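Local coordinates for protein sugar kinase (Agrobacterium tumefaciens, PDB 2RBC) that probably transfers a phosphate group from ATP to a sugar, as a putative ribokinase-like member of the pfkB family of carbohydrate kinases, at residues A[250-261]-A[291-299]. Numbering follows the deposited sequence. Where two conformers were deposited one is given.
With SO4 (sulfate ion), chain C; SO4 (sulfate ion), chain B.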
loop_
_atom_site.group_PDB
_atom_site.type_symbol
_atom_site.label_atom_id
_atom_site.label_comp_id
_atom_site.label_asym_id
_atom_site.label_seq_id
_atom_site.Cartn_x
_atom_site.Cartn_y
_atom_site.Cartn_z
ATOM N N TRP A 250 23.275 -23.606 -18.050
ATOM C CA TRP A 250 24.369 -23.407 -17.080
ATOM C C TRP A 250 25.667 -24.024 -17.543
ATOM O O TRP A 250 25.693 -24.900 -18.431
ATOM C CB TRP A 250 23.998 -23.953 -15.671
ATOM C CG TRP A 250 24.135 -25.469 -15.478
ATOM C CD1 TRP A 250 25.201 -26.125 -14.966
ATOM C CD2 TRP A 250 23.149 -26.462 -15.761
ATOM N NE1 TRP A 250 24.958 -27.479 -14.925
ATOM C CE2 TRP A 250 23.695 -27.710 -15.399
ATOM C CE3 TRP A 250 21.843 -26.418 -16.287
ATOM C CZ2 TRP A 250 22.999 -28.916 -15.575
ATOM C CZ3 TRP A 250 21.147 -27.596 -16.436
ATOM C CH2 TRP A 250 21.727 -28.836 -16.071
ATOM N N THR A 251 26.735 -23.546 -16.902
ATOM C CA THR A 251 28.069 -24.099 -17.021
ATOM C C THR A 251 28.631 -24.381 -15.615
ATOM O O THR A 251 28.469 -23.600 -14.665
ATOM C CB THR A 251 29.028 -23.152 -17.832
ATOM O OG1 THR A 251 29.133 -21.896 -17.166
ATOM C CG2 THR A 251 28.553 -22.905 -19.263
ATOM N N GLU A 252 29.300 -25.524 -15.496
ATOM C CA GLU A 252 29.997 -25.887 -14.274
ATOM C C GLU A 252 31.308 -25.124 -14.154
ATOM O O GLU A 252 31.877 -24.665 -15.159
ATOM C CB GLU A 252 30.319 -27.378 -14.279
ATOM C CG GLU A 252 29.126 -28.293 -14.538
ATOM C CD GLU A 252 28.202 -28.441 -13.345
ATOM O OE1 GLU A 252 28.563 -28.003 -12.217
ATOM O OE2 GLU A 252 27.103 -29.012 -13.558
ATOM N N ALA A 253 31.822 -25.048 -12.923
ATOM C CA ALA A 253 33.174 -24.569 -12.674
ATOM C C ALA A 253 34.162 -25.322 -13.534
ATOM O O ALA A 253 34.011 -26.515 -13.723
ATOM C CB ALA A 253 33.545 -24.747 -11.199
ATOM N N ASP A 254 35.118 -24.575 -14.078
ATOM C CA ASP A 254 36.279 -25.083 -14.803
ATOM C C ASP A 254 35.972 -25.840 -16.112
ATOM O O ASP A 254 36.864 -26.491 -16.645
ATOM C CB ASP A 254 37.194 -25.912 -13.866
ATOM C CG ASP A 254 37.728 -25.105 -12.654
ATOM O OD1 ASP A 254 37.892 -23.864 -12.688
ATOM O OD2 ASP A 254 38.016 -25.752 -11.635
ATOM N N ASP A 255 34.753 -25.716 -16.654
ATOM C CA ASP A 255 34.361 -26.406 -17.892
ATOM C C ASP A 255 33.387 -25.559 -18.708
ATOM O O ASP A 255 32.369 -25.151 -18.185
ATOM C CB ASP A 255 33.701 -27.760 -17.577
ATOM C CG ASP A 255 33.590 -28.659 -18.794
ATOM O OD1 ASP A 255 32.949 -28.320 -19.817
ATOM O OD2 ASP A 255 34.196 -29.755 -18.764
ATOM N N PRO A 256 33.671 -25.340 -20.003
ATOM C CA PRO A 256 32.773 -24.494 -20.813
ATOM C C PRO A 256 31.558 -25.181 -21.413
ATOM O O PRO A 256 30.780 -24.516 -22.079
ATOM C CB PRO A 256 33.682 -24.004 -21.940
ATOM C CG PRO A 256 34.697 -25.115 -22.135
ATOM C CD PRO A 256 34.836 -25.809 -20.781
ATOM N N THR A 257 31.396 -26.493 -21.215
ATOM C CA THR A 257 30.214 -27.175 -21.690
ATOM C C THR A 257 28.945 -26.529 -21.160
ATOM O O THR A 257 28.793 -26.368 -19.945
ATOM C CB THR A 257 30.208 -28.655 -21.283
ATOM O OG1 THR A 257 31.434 -29.255 -21.704
ATOM C CG2 THR A 257 29.030 -29.352 -21.928
ATOM N N VAL A 258 28.069 -26.122 -22.077
ATOM C CA VAL A 258 26.788 -25.505 -21.740
ATOM C C VAL A 258 25.723 -26.604 -21.598
ATOM O O VAL A 258 25.504 -27.394 -22.503
ATOM C CB VAL A 258 26.372 -24.414 -22.774
ATOM C CG1 VAL A 258 24.992 -23.783 -22.403
ATOM C CG2 VAL A 258 27.469 -23.312 -22.851
ATOM N N HIS A 259 25.084 -26.657 -20.433
ATOM C CA HIS A 259 24.013 -27.625 -20.147
ATOM C C HIS A 259 22.716 -26.886 -20.162
ATOM O O HIS A 259 22.661 -25.687 -19.884
ATOM C CB HIS A 259 24.212 -28.266 -18.774
ATOM C CG HIS A 259 25.545 -28.907 -18.623
ATOM N ND1 HIS A 259 25.893 -30.055 -19.302
ATOM C CD2 HIS A 259 26.644 -28.522 -17.941
ATOM C CE1 HIS A 259 27.147 -30.362 -19.014
ATOM N NE2 HIS A 259 27.620 -29.454 -18.181
ATOM N N PHE A 260 21.656 -27.622 -20.440
ATOM C CA PHE A 260 20.332 -27.074 -20.493
ATOM C C PHE A 260 19.357 -28.021 -19.791
ATOM O O PHE A 260 19.448 -29.261 -19.920
ATOM C CB PHE A 260 19.889 -26.865 -21.941
ATOM C CG PHE A 260 18.448 -26.447 -22.067
ATOM C CD1 PHE A 260 18.045 -25.215 -21.616
ATOM C CD2 PHE A 260 17.503 -27.292 -22.616
ATOM C CE1 PHE A 260 16.727 -24.828 -21.696
ATOM C CE2 PHE A 260 16.193 -26.918 -22.696
ATOM C CZ PHE A 260 15.801 -25.683 -22.237
ATOM N N GLN A 261 18.416 -27.418 -19.072
ATOM C CA GLN A 261 17.342 -28.154 -18.420
ATOM C C GLN A 261 16.018 -27.449 -18.667
ATOM O O GLN A 261 15.835 -26.299 -18.316
ATOM C CB GLN A 261 17.617 -28.270 -16.910
ATOM C CG GLN A 261 16.530 -28.992 -16.090
ATOM C CD GLN A 261 16.249 -30.372 -16.605
ATOM O OE1 GLN A 261 17.129 -31.230 -16.565
ATOM N NE2 GLN A 261 15.030 -30.609 -17.098
ATOM N N GLN A 291 23.886 -32.909 -6.920
ATOM C CA GLN A 291 24.404 -32.704 -8.269
ATOM C C GLN A 291 23.673 -31.577 -8.979
ATOM O O GLN A 291 22.506 -31.289 -8.699
ATOM C CB GLN A 291 24.325 -33.988 -9.091
ATOM C CG GLN A 291 25.213 -35.107 -8.553
ATOM C CD GLN A 291 26.667 -34.673 -8.402
ATOM O OE1 GLN A 291 27.329 -34.323 -9.391
ATOM N NE2 GLN A 291 27.167 -34.667 -7.164
ATOM N N SER A 292 24.382 -30.926 -9.896
ATOM C CA SER A 292 23.893 -29.696 -10.544
ATOM C C SER A 292 22.579 -29.861 -11.300
ATOM O O SER A 292 21.646 -29.079 -11.089
ATOM C CB SER A 292 24.949 -29.161 -11.503
ATOM O OG SER A 292 26.100 -28.816 -10.761
ATOM N N ARG A 293 22.479 -30.881 -12.132
ATOM C CA ARG A 293 21.241 -31.067 -12.897
ATOM C C ARG A 293 20.061 -31.370 -11.956
ATOM O O ARG A 293 18.991 -30.760 -12.087
ATOM C CB ARG A 293 21.375 -32.126 -14.000
ATOM C CG ARG A 293 20.085 -32.264 -14.820
ATOM C CD ARG A 293 20.210 -33.290 -15.958
ATOM N NE ARG A 293 21.106 -32.799 -16.994
ATOM C CZ ARG A 293 20.781 -31.894 -17.914
ATOM N NH1 ARG A 293 19.567 -31.379 -17.975
ATOM N NH2 ARG A 293 21.676 -31.533 -18.822
ATOM N N ALA A 294 20.259 -32.265 -10.983
ATOM C CA ALA A 294 19.229 -32.540 -9.939
ATOM C C ALA A 294 18.758 -31.254 -9.233
ATOM O O ALA A 294 17.550 -31.039 -9.007
ATOM C CB ALA A 294 19.769 -33.531 -8.925
ATOM N N ALA A 295 19.716 -30.388 -8.915
ATOM C CA ALA A 295 19.442 -29.121 -8.235
ATOM C C ALA A 295 18.696 -28.142 -9.138
ATOM O O ALA A 295 17.791 -27.457 -8.701
ATOM C CB ALA A 295 20.720 -28.523 -7.752
ATOM N N VAL A 296 19.072 -28.073 -10.405
ATOM C CA VAL A 296 18.381 -27.215 -11.334
ATOM C C VAL A 296 16.953 -27.720 -11.526
ATOM O O VAL A 296 16.035 -26.936 -11.593
ATOM C CB VAL A 296 19.110 -27.115 -12.652
ATOM C CG1 VAL A 296 18.230 -26.411 -13.690
ATOM C CG2 VAL A 296 20.446 -26.378 -12.494
ATOM N N ARG A 297 16.778 -29.028 -11.673
ATOM C CA ARG A 297 15.434 -29.610 -11.777
ATOM C C ARG A 297 14.529 -29.311 -10.597
ATOM O O ARG A 297 13.394 -28.867 -10.789
ATOM C CB ARG A 297 15.496 -31.129 -11.935
ATOM C CG ARG A 297 15.818 -31.564 -13.306
ATOM C CD ARG A 297 16.217 -32.990 -13.339
ATOM N NE ARG A 297 16.366 -33.422 -14.708
ATOM C CZ ARG A 297 16.485 -34.691 -15.074
ATOM N NH1 ARG A 297 16.507 -35.664 -14.178
ATOM N NH2 ARG A 297 16.561 -34.984 -16.349
ATOM N N LEU A 298 15.011 -29.580 -9.387
ATOM C CA LEU A 298 14.231 -29.346 -8.189
ATOM C C LEU A 298 13.822 -27.873 -8.063
ATOM O O LEU A 298 12.669 -27.588 -7.740
ATOM C CB LEU A 298 15.021 -29.770 -6.940
ATOM C CG LEU A 298 14.294 -29.799 -5.596
ATOM C CD1 LEU A 298 13.274 -30.939 -5.468
ATOM C CD2 LEU A 298 15.326 -29.790 -4.448
ATOM N N SER A 299 14.772 -26.965 -8.316
ATOM C CA SER A 299 14.523 -25.534 -8.243
ATOM C C SER A 299 13.508 -25.086 -9.285
ATOM O O SER A 299 12.638 -24.241 -8.994
ATOM C CB SER A 299 15.827 -24.781 -8.444
ATOM O OG SER A 299 16.802 -25.214 -7.532
HETATM S S SO4 C . 24.590 -33.100 -17.117
HETATM O O1 SO4 C . 25.955 -33.120 -16.605
HETATM O O2 SO4 C . 24.113 -31.723 -17.006
HETATM O O3 SO4 C . 24.578 -33.533 -18.516
HETATM O O4 SO4 C . 23.776 -34.005 -16.308
HETATM S S SO4 B . 14.122 -33.428 -18.728
HETATM O O1 SO4 B . 14.238 -34.822 -19.144
HETATM O O2 SO4 B . 15.328 -33.019 -18.026
HETATM O O3 SO4 B . 13.982 -32.543 -19.890
HETATM O O4 SO4 B . 12.969 -33.340 -17.835
HETATM O O HOH W 1 22.347 -30.292 -21.426
#
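Arg293 leaves the first turn of helix 292-299 and sets its guanidinium face against Trp250, whose CH2 lies over the centre of that face, 3.7 Å from Arg293 CZ, with the two planes inclined at 59°. The Arg293 chain runs straight out and then bends at chi3 (-69°), which brings NH1 up to the end of strand 258-261. There NH1 gives two hydrogen bonds, to Phe260 O at 2.9 Å and to Gln261 OE1 at 2.8 Å. Both acceptors lie close to the guanidinium plane, though NH1 stands above the plane of each C=O.

Gln261 OE1 is gripped twice: Arg297 NE donates to it at 3.0 Å from the face of the amide opposite to Arg293 NH1. The Gln261 chain, bent at chi2, holds its amide steeply against both guanidinium groups, while its CB lies against Val296 CG1. Strands 248-251 and 258-261 form an antiparallel hairpin at the end of the large mixed sheet of this ribokinase-like fold, and helix 292-307 packs on it, its segment 292-299 inclined at 36° to strand 258-261, with helix 319-330 touching Gln261 and Arg297 as well.

Trp250 is sandwiched: Val296 CG2 makes a CH-pi contact 4.2 Å from the centroid of the six-membered ring, and His259 CB lies over the opposite face. Nearer the hairpin turn, Glu252 ties ring to helix. Its OE2 lies in the indole plane and accepts from Trp250 NE1, which meets it from well above the carboxylate plane; Ser292 OG donates to Glu252 OE1 at 3.0 Å, on the syn lone pair.

Two sulfates, probably from the crystallisation liquor, occupy the polar margin. One accepts from Arg293 NE, and O2 of the other from Gln261 NE2 and Arg297 NH2.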